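Local coordinates for protein putative methyltransferase (Porphyromonas gingivalis, PDB 3LL7) that is a putative methyltransferase that probably transfers a methyl group, with a THUMP-like region near its C-terminus, at residues 5-8 and 9-12; 353-356 and 357-360; 374-377 and 378-382. One frame throughout, in Å; residues are numbered along the deposited sequence. Where two conformers were deposited one is given.

Contact 1: residues 5-8 and 9-12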
loop_
_atom_site.group_PDB
_atom_site.type_symbol
_atom_site.label_atom_id
_atom_site.label_comp_id
_atom_site.label_asym_id
_atom_site.label_seq_id
_atom_site.Cartn_x
_atom_site.Cartn_y
_atom_site.Cartn_z
ATOM N N LEU A 5 -16.891 -27.250 -2.429
ATOM C CA LEU A 5 -16.036 -27.018 -1.241
ATOM C C LEU A 5 -15.334 -28.299 -0.841
ATOM O O LEU A 5 -15.906 -29.386 -0.929
ATOM C CB LEU A 5 -16.812 -26.414 -0.054
ATOM C CG LEU A 5 -16.811 -24.879 -0.142
ATOM C CD1 LEU A 5 -17.754 -24.412 -1.232
ATOM C CD2 LEU A 5 -17.109 -24.173 1.152
ATOM N N PHE A 6 -14.095 -28.161 -0.382
ATOM C CA PHE A 6 -13.225 -29.311 -0.178
ATOM C C PHE A 6 -12.829 -29.474 1.273
ATOM O O PHE A 6 -12.655 -28.486 1.974
ATOM C CB PHE A 6 -11.984 -29.172 -1.079
ATOM C CG PHE A 6 -12.330 -29.106 -2.537
ATOM C CD1 PHE A 6 -11.961 -28.019 -3.303
ATOM C CD2 PHE A 6 -13.066 -30.142 -3.138
ATOM C CE1 PHE A 6 -12.317 -27.935 -4.648
ATOM C CE2 PHE A 6 -13.433 -30.059 -4.472
ATOM C CZ PHE A 6 -13.053 -28.961 -5.231
ATOM N N ASP A 7 -12.658 -30.715 1.717
ATOM C CA ASP A 7 -12.151 -30.949 3.072
ATOM C C ASP A 7 -10.647 -31.087 2.998
ATOM O O ASP A 7 -10.060 -31.010 1.909
ATOM C CB ASP A 7 -12.817 -32.151 3.775
ATOM C CG ASP A 7 -12.548 -33.495 3.097
ATOM O OD1 ASP A 7 -11.616 -33.651 2.259
ATOM O OD2 ASP A 7 -13.282 -34.455 3.440
ATOM N N GLU A 8 -10.018 -31.280 4.151
ATOM C CA GLU A 8 -8.548 -31.363 4.176
ATOM C C GLU A 8 -7.994 -32.446 3.238
ATOM O O GLU A 8 -7.016 -32.204 2.504
ATOM C CB GLU A 8 -8.060 -31.565 5.614
ATOM C CG GLU A 8 -6.553 -31.811 5.778
ATOM C CD GLU A 8 -5.654 -30.635 5.317
ATOM O OE1 GLU A 8 -6.124 -29.532 4.979
ATOM O OE2 GLU A 8 -4.433 -30.842 5.276
ATOM N N LYS A 9 -8.590 -33.637 3.280
ATOM C CA LYS A 9 -8.117 -34.733 2.432
ATOM C C LYS A 9 -8.159 -34.362 0.930
ATOM O O LYS A 9 -7.242 -34.664 0.168
ATOM C CB LYS A 9 -8.986 -35.965 2.727
ATOM C CG LYS A 9 -8.527 -37.238 2.050
ATOM C CD LYS A 9 -9.445 -38.389 2.548
ATOM C CE LYS A 9 -9.557 -39.484 1.501
ATOM N NZ LYS A 9 -8.286 -40.237 1.475
ATOM N N GLU A 10 -9.227 -33.696 0.515
ATOM C CA GLU A 10 -9.395 -33.289 -0.879
ATOM C C GLU A 10 -8.430 -32.173 -1.260
ATOM O O GLU A 10 -7.865 -32.184 -2.368
ATOM C CB GLU A 10 -10.840 -32.841 -1.144
ATOM C CG GLU A 10 -11.877 -33.985 -1.059
ATOM C CD GLU A 10 -13.287 -33.470 -1.115
ATOM O OE1 GLU A 10 -13.612 -32.604 -0.286
ATOM O OE2 GLU A 10 -14.062 -33.917 -1.989
ATOM N N ILE A 11 -8.186 -31.241 -0.329
ATOM C CA ILE A 11 -7.208 -30.163 -0.591
ATOM C C ILE A 11 -5.819 -30.745 -0.753
ATOM O O ILE A 11 -5.104 -30.371 -1.669
ATOM C CB ILE A 11 -7.228 -29.089 0.526
ATOM C CG1 ILE A 11 -8.592 -28.385 0.490
ATOM C CG2 ILE A 11 -6.062 -28.058 0.329
ATOM C CD1 ILE A 11 -8.911 -27.511 1.719
ATOM N N LEU A 12 -5.455 -31.687 0.106
ATOM C CA LEU A 12 -4.179 -32.364 -0.073
ATOM C C LEU A 12 -4.066 -33.041 -1.441
ATOM O O LEU A 12 -3.016 -32.931 -2.084
ATOM C CB LEU A 12 -3.917 -33.365 1.048
ATOM C CG LEU A 12 -3.572 -32.774 2.417
ATOM C CD1 LEU A 12 -3.812 -33.863 3.494
ATOM C CD2 LEU A 12 -2.137 -32.242 2.472
HETATM O O HOH W 1 -15.959 -32.030 -2.618
#
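Asp7 and Glu10 hold each other across the first turn of helix 8-20 in a capping box. Asp7 sits at the N-cap, and its OD1, met nearly along the C-O bond, accepts from Glu10 N at 3.0 Å. In return Glu10 OE1 takes the backbone N of Asp7 at 2.9 Å through its anti lone pair, the N-H...O angle being 163°. Asp7 can turn back over the helix end because its CG stands between the backbone N and the carbonyl carbon (chi1 64°). The other oxygen of Glu10, OE2, receives a hydrogen bond from a water that also donates to Leu5 O, and it is hydrogen-bonded to Tyr40 as well. Glu8 OE1 is hydrogen-bonded to His133 of helix 125-138. Regular helix bonds begin here, Ile11 N to Asp7 O and Leu12 N to Glu8 O.

Apolar contact is slight: Phe6 CB meets Ile11 CG1 at 3.8 Å, and the ring presents its edge to Glu10 OE1, its plane 86° from the carboxylate. Phe6 and Ile11 also touch Tyr68. Glu8 OE2 lies 3.6 Å from Leu12 CG.

The reciprocal bonds bring two carboxylates close, Asp7 OD1 and Glu10 OE1 being 3.4 Å apart. Any repulsion between them is probably offset by the two backbone N-H donors and the positive end of the helix dipole.

Contact 2: residues 353-356 and 357-360; sequences LKQL and RKVV
Residues 353-359 keep helical backbone angles but bond at a three-residue spacing, Lys358 N to Gln355 O at 2.9 Å and Val359 N to Leu356 O at 3.0 Å. Leu356 N likewise bonds Leu353 O at 3.2 Å.

Two pairs of side chains run alongside each other over this coil. Arg357 bends at chi3 (-66°), which folds its guanidinium back over the preceding turn, and NH2 donates to Lys354 O at 3.3 Å. The oxygen lies at the guanidinium edge, close to its plane, and the nitrogen meets it on a lone pair in the carbonyl plane. The amine of Lys354 is directed elsewhere, to a hydrogen bond with Arg380 O, and stays 6.6 Å from Arg357 NH2. In the second pair, Lys358 and Gln355 point the same way from the surface. Lys358 CB packs on Gln355 O at 3.2 Å, and a bend at chi3 (-54°) brings NZ alongside Gln355 OE1, to which it gives a weak hydrogen bond.

Leu353, Leu356 and Val360 are turned to the protein interior. Leu353 packs on Leu377 of helix 374-381, Leu356 on Leu391 and Leu403, and Val360 on Leu405.

Three backbone bonds from residue i+3 to residue i are the pattern of a 3-10-like turn, while Lys354 O is met instead by the side chain of Arg357. Here the turn forms part of the connection between strands 337-347 and 364-368 in the THUMP-like region, with polar side chains outward, Leu353 against helix 374-381, and Leu356 and Val360 against strands 389-395 and 401-408.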
loop_
_atom_site.group_PDB
_atom_site.type_symbol
_atom_site.label_atom_id
_atom_site.label_comp_id
_atom_site.label_asym_id
_atom_site.label_seq_id
_atom_site.Cartn_x
_atom_site.Cartn_y
_atom_site.Cartn_z
ATOM N N LEU A 353 6.751 23.325 -28.061
ATOM C CA LEU A 353 6.556 21.869 -28.136
ATOM C C LEU A 353 7.281 21.206 -29.295
ATOM O O LEU A 353 8.004 20.210 -29.096
ATOM C CB LEU A 353 5.056 21.523 -28.209
ATOM C CG LEU A 353 4.217 21.726 -26.936
ATOM C CD1 LEU A 353 2.690 21.682 -27.311
ATOM C CD2 LEU A 353 4.537 20.691 -25.869
ATOM N N LYS A 354 7.118 21.728 -30.515
ATOM C CA LYS A 354 7.803 21.092 -31.654
ATOM C C LYS A 354 9.303 21.361 -31.652
ATOM O O LYS A 354 10.068 20.735 -32.403
ATOM C CB LYS A 354 7.142 21.440 -32.998
ATOM C CG LYS A 354 5.749 20.809 -33.210
ATOM C CD LYS A 354 5.771 19.283 -33.382
ATOM C CE LYS A 354 4.372 18.750 -33.742
ATOM N NZ LYS A 354 3.309 19.104 -32.702
ATOM N N GLN A 355 9.761 22.250 -30.768
ATOM C CA GLN A 355 11.191 22.502 -30.707
ATOM C C GLN A 355 11.910 21.602 -29.739
ATOM O O GLN A 355 13.145 21.580 -29.723
ATOM C CB GLN A 355 11.466 23.945 -30.317
ATOM C CG GLN A 355 11.047 24.951 -31.361
ATOM C CD GLN A 355 11.587 26.319 -31.038
ATOM O OE1 GLN A 355 12.808 26.531 -30.986
ATOM N NE2 GLN A 355 10.681 27.259 -30.774
ATOM N N LEU A 356 11.170 20.855 -28.897
ATOM C CA LEU A 356 11.847 20.109 -27.836
ATOM C C LEU A 356 12.780 19.031 -28.263
ATOM O O LEU A 356 13.751 18.750 -27.548
ATOM C CB LEU A 356 10.838 19.515 -26.812
ATOM C CG LEU A 356 10.034 20.512 -26.020
ATOM C CD1 LEU A 356 9.085 19.675 -25.101
ATOM C CD2 LEU A 356 10.933 21.449 -25.179
ATOM N N ARG A 357 12.566 18.444 -29.443
ATOM C CA ARG A 357 13.513 17.448 -29.934
ATOM C C ARG A 357 14.891 18.066 -30.168
ATOM O O ARG A 357 15.885 17.350 -30.248
ATOM C CB ARG A 357 13.012 16.785 -31.213
ATOM C CG ARG A 357 11.886 15.766 -30.997
ATOM C CD ARG A 357 11.285 15.429 -32.346
ATOM N NE ARG A 357 10.646 16.651 -32.810
ATOM C CZ ARG A 357 10.174 16.898 -34.027
ATOM N NH1 ARG A 357 10.205 15.977 -34.972
ATOM N NH2 ARG A 357 9.635 18.101 -34.269
ATOM N N LYS A 358 14.962 19.390 -30.275
ATOM C CA LYS A 358 16.274 20.030 -30.418
ATOM C C LYS A 358 17.092 19.972 -29.126
ATOM O O LYS A 358 18.318 19.940 -29.180
ATOM C CB LYS A 358 16.132 21.501 -30.826
ATOM C CG LYS A 358 15.471 21.681 -32.193
ATOM C CD LYS A 358 15.595 23.092 -32.676
ATOM C CE LYS A 358 15.092 24.111 -31.699
ATOM N NZ LYS A 358 15.539 25.466 -32.216
ATOM N N VAL A 359 16.420 19.948 -27.983
ATOM C CA VAL A 359 17.145 20.072 -26.718
ATOM C C VAL A 359 17.679 18.765 -26.151
ATOM O O VAL A 359 18.714 18.761 -25.490
ATOM C CB VAL A 359 16.363 20.838 -25.672
ATOM C CG1 VAL A 359 16.045 22.215 -26.210
ATOM C CG2 VAL A 359 15.102 20.088 -25.220
ATOM N N VAL A 360 16.979 17.669 -26.426
ATOM C CA VAL A 360 17.374 16.370 -25.899
ATOM C C VAL A 360 16.950 15.254 -26.865
ATOM O O VAL A 360 15.899 15.365 -27.479
ATOM C CB VAL A 360 16.798 16.197 -24.466
ATOM C CG1 VAL A 360 15.286 16.100 -24.472
ATOM C CG2 VAL A 360 17.510 15.065 -23.712
#

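Contact 3: residues 374-377 and 378-382; sequences PIEL and RQRSK. With EDO (1,2-ethanediol), chain C.
This is a contact along one short helix, 374-381, the connecting helix of the beta-alpha-beta unit formed with strands 364-368 and 389-395. Pro374, Leu377 and Arg378 face strand 364-368, with Leu377 resting on Ile365 and Cys367. Regular backbone bonds tie Arg378, Gln379 and Arg380 to the carbonyls four residues earlier.

At the C-terminal end Leu377 O is gripped twice, by Ser381 N at 3.1 Å and by Ser381 OG at 2.7 Å, the two donors coming from opposite faces of the carbonyl plane. A chi1 of 63° swings the hydroxyl back over the helix to make this bond. Lys382, with positive phi, then leaves the helix.

On the outer side Glu376 and Arg380 lie alongside each other, their flat groups 41° apart. OE2 and NH2 are 3.9 Å apart, a long salt bridge in which no N-H points at the oxygen, while Glu376 OE1 accepts from Ser373 N. Ile375 CG1 runs beside Gln379 NE2 at 3.7 Å.

Arg378 bends at chi3 (-55°) and holds a 1,2-ethanediol, NE to O1 at 2.8 Å and NH2 to O2 at 3.0 Å. Its NH1 and NH2 also bond Met383 O and Ala363 O. These carbonyls would hold the guanidinium in place, with NE and NH2 turned to the diol, which is probably from the crystallisation liquor.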
loop_
_atom_site.group_PDB
_atom_site.type_symbol
_atom_site.label_atom_id
_atom_site.label_comp_id
_atom_site.label_asym_id
_atom_site.label_seq_id
_atom_site.Cartn_x
_atom_site.Cartn_y
_atom_site.Cartn_z
ATOM N N PRO A 374 1.483 14.288 -19.179
ATOM C CA PRO A 374 2.737 13.835 -19.741
ATOM C C PRO A 374 2.593 13.207 -21.135
ATOM O O PRO A 374 3.460 13.400 -22.009
ATOM C CB PRO A 374 3.232 12.803 -18.692
ATOM C CG PRO A 374 2.705 13.288 -17.439
ATOM C CD PRO A 374 1.321 13.875 -17.766
ATOM N N ILE A 375 1.534 12.431 -21.351
ATOM C CA ILE A 375 1.376 11.799 -22.669
ATOM C C ILE A 375 1.075 12.834 -23.762
ATOM O O ILE A 375 1.566 12.715 -24.886
ATOM C CB ILE A 375 0.328 10.641 -22.646
ATOM C CG1 ILE A 375 0.392 9.801 -23.934
ATOM C CG2 ILE A 375 -1.084 11.133 -22.398
ATOM C CD1 ILE A 375 1.803 9.304 -24.250
ATOM N N GLU A 376 0.315 13.864 -23.414
ATOM C CA GLU A 376 0.076 14.962 -24.356
ATOM C C GLU A 376 1.364 15.719 -24.677
ATOM O O GLU A 376 1.642 16.027 -25.843
ATOM C CB GLU A 376 -0.956 15.947 -23.780
ATOM C CG GLU A 376 -2.337 15.351 -23.792
ATOM C CD GLU A 376 -3.381 16.135 -22.991
ATOM O OE1 GLU A 376 -3.010 17.009 -22.165
ATOM O OE2 GLU A 376 -4.587 15.839 -23.179
ATOM N N LEU A 377 2.140 16.033 -23.640
ATOM C CA LEU A 377 3.477 16.635 -23.838
ATOM C C LEU A 377 4.344 15.766 -24.757
ATOM O O LEU A 377 4.961 16.273 -25.690
ATOM C CB LEU A 377 4.140 16.866 -22.471
ATOM C CG LEU A 377 5.427 17.675 -22.287
ATOM C CD1 LEU A 377 5.385 18.975 -23.072
ATOM C CD2 LEU A 377 5.515 17.982 -20.724
ATOM N N ARG A 378 4.362 14.452 -24.519
ATOM C CA ARG A 378 5.109 13.552 -25.360
ATOM C C ARG A 378 4.654 13.571 -26.821
ATOM O O ARG A 378 5.477 13.695 -27.754
ATOM C CB ARG A 378 5.053 12.117 -24.829
ATOM C CG ARG A 378 5.934 11.215 -25.719
ATOM C CD ARG A 378 6.227 9.846 -25.129
ATOM N NE ARG A 378 6.835 9.867 -23.790
ATOM C CZ ARG A 378 8.108 10.169 -23.502
ATOM N NH1 ARG A 378 8.983 10.552 -24.444
ATOM N NH2 ARG A 378 8.504 10.091 -22.238
ATOM N N GLN A 379 3.353 13.415 -27.038
ATOM C CA GLN A 379 2.887 13.302 -28.411
ATOM C C GLN A 379 3.014 14.586 -29.208
ATOM O O GLN A 379 3.329 14.552 -30.413
ATOM C CB GLN A 379 1.463 12.739 -28.482
ATOM C CG GLN A 379 1.393 11.269 -28.028
ATOM C CD GLN A 379 0.063 10.600 -28.343
ATOM O OE1 GLN A 379 -0.655 11.015 -29.254
ATOM N NE2 GLN A 379 -0.236 9.513 -27.619
ATOM N N ARG A 380 2.783 15.704 -28.540
ATOM C CA ARG A 380 2.834 16.995 -29.216
ATOM C C ARG A 380 4.270 17.437 -29.505
ATOM O O ARG A 380 4.495 18.166 -30.463
ATOM C CB ARG A 380 2.071 18.050 -28.412
ATOM C CG ARG A 380 0.542 17.675 -28.328
ATOM C CD ARG A 380 -0.247 18.570 -27.380
ATOM N NE ARG A 380 -1.540 17.939 -27.046
ATOM C CZ ARG A 380 -2.643 18.588 -26.653
ATOM N NH1 ARG A 380 -2.654 19.918 -26.549
ATOM N NH2 ARG A 380 -3.751 17.903 -26.380
ATOM N N SER A 381 5.221 16.983 -28.696
ATOM C CA SER A 381 6.647 17.265 -28.972
ATOM C C SER A 381 7.346 16.190 -29.825
ATOM O O SER A 381 8.460 16.419 -30.302
ATOM C CB SER A 381 7.422 17.451 -27.665
ATOM O OG SER A 381 7.412 16.258 -26.892
ATOM N N LYS A 382 6.693 15.049 -30.024
ATOM C CA LYS A 382 7.278 13.881 -30.718
ATOM C C LYS A 382 8.542 13.363 -30.030
ATOM O O LYS A 382 9.454 12.851 -30.671
ATOM C CB LYS A 382 7.485 14.179 -32.218
ATOM C CG LYS A 382 6.128 14.497 -32.933
ATOM C CD LYS A 382 6.277 14.983 -34.395
ATOM C CE LYS A 382 7.199 14.130 -35.190
ATOM N NZ LYS A 382 6.664 12.748 -35.360
HETATM C C1 EDO C . 4.315 10.023 -20.803
HETATM O O1 EDO C . 4.653 9.400 -22.046
HETATM C C2 EDO C . 5.198 9.499 -19.675
HETATM O O2 EDO C . 6.561 9.323 -20.091
#

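Overall arrangement
Contacts 2 and 3 are neighbours in the THUMP-like region, with centres about 11 Å apart. The turn 353-360 lies against helix 374-381: Lys354 NZ is 2.7 Å from Arg380 O, a probable hydrogen bond near the helix end, and Leu353 CD2 packs on Leu377 CD1 at 3.4 Å. Contact 1 stands apart at the start of the N-terminal helix, its centre about 63 Å from that of contact 2, on the opposite side of the chain's centre, and about 55 Å from that of contact 3. An ethanediol is bound at Arg378 in contact 3 and another lies near Lys9 in contact 1; neither identifies an active site.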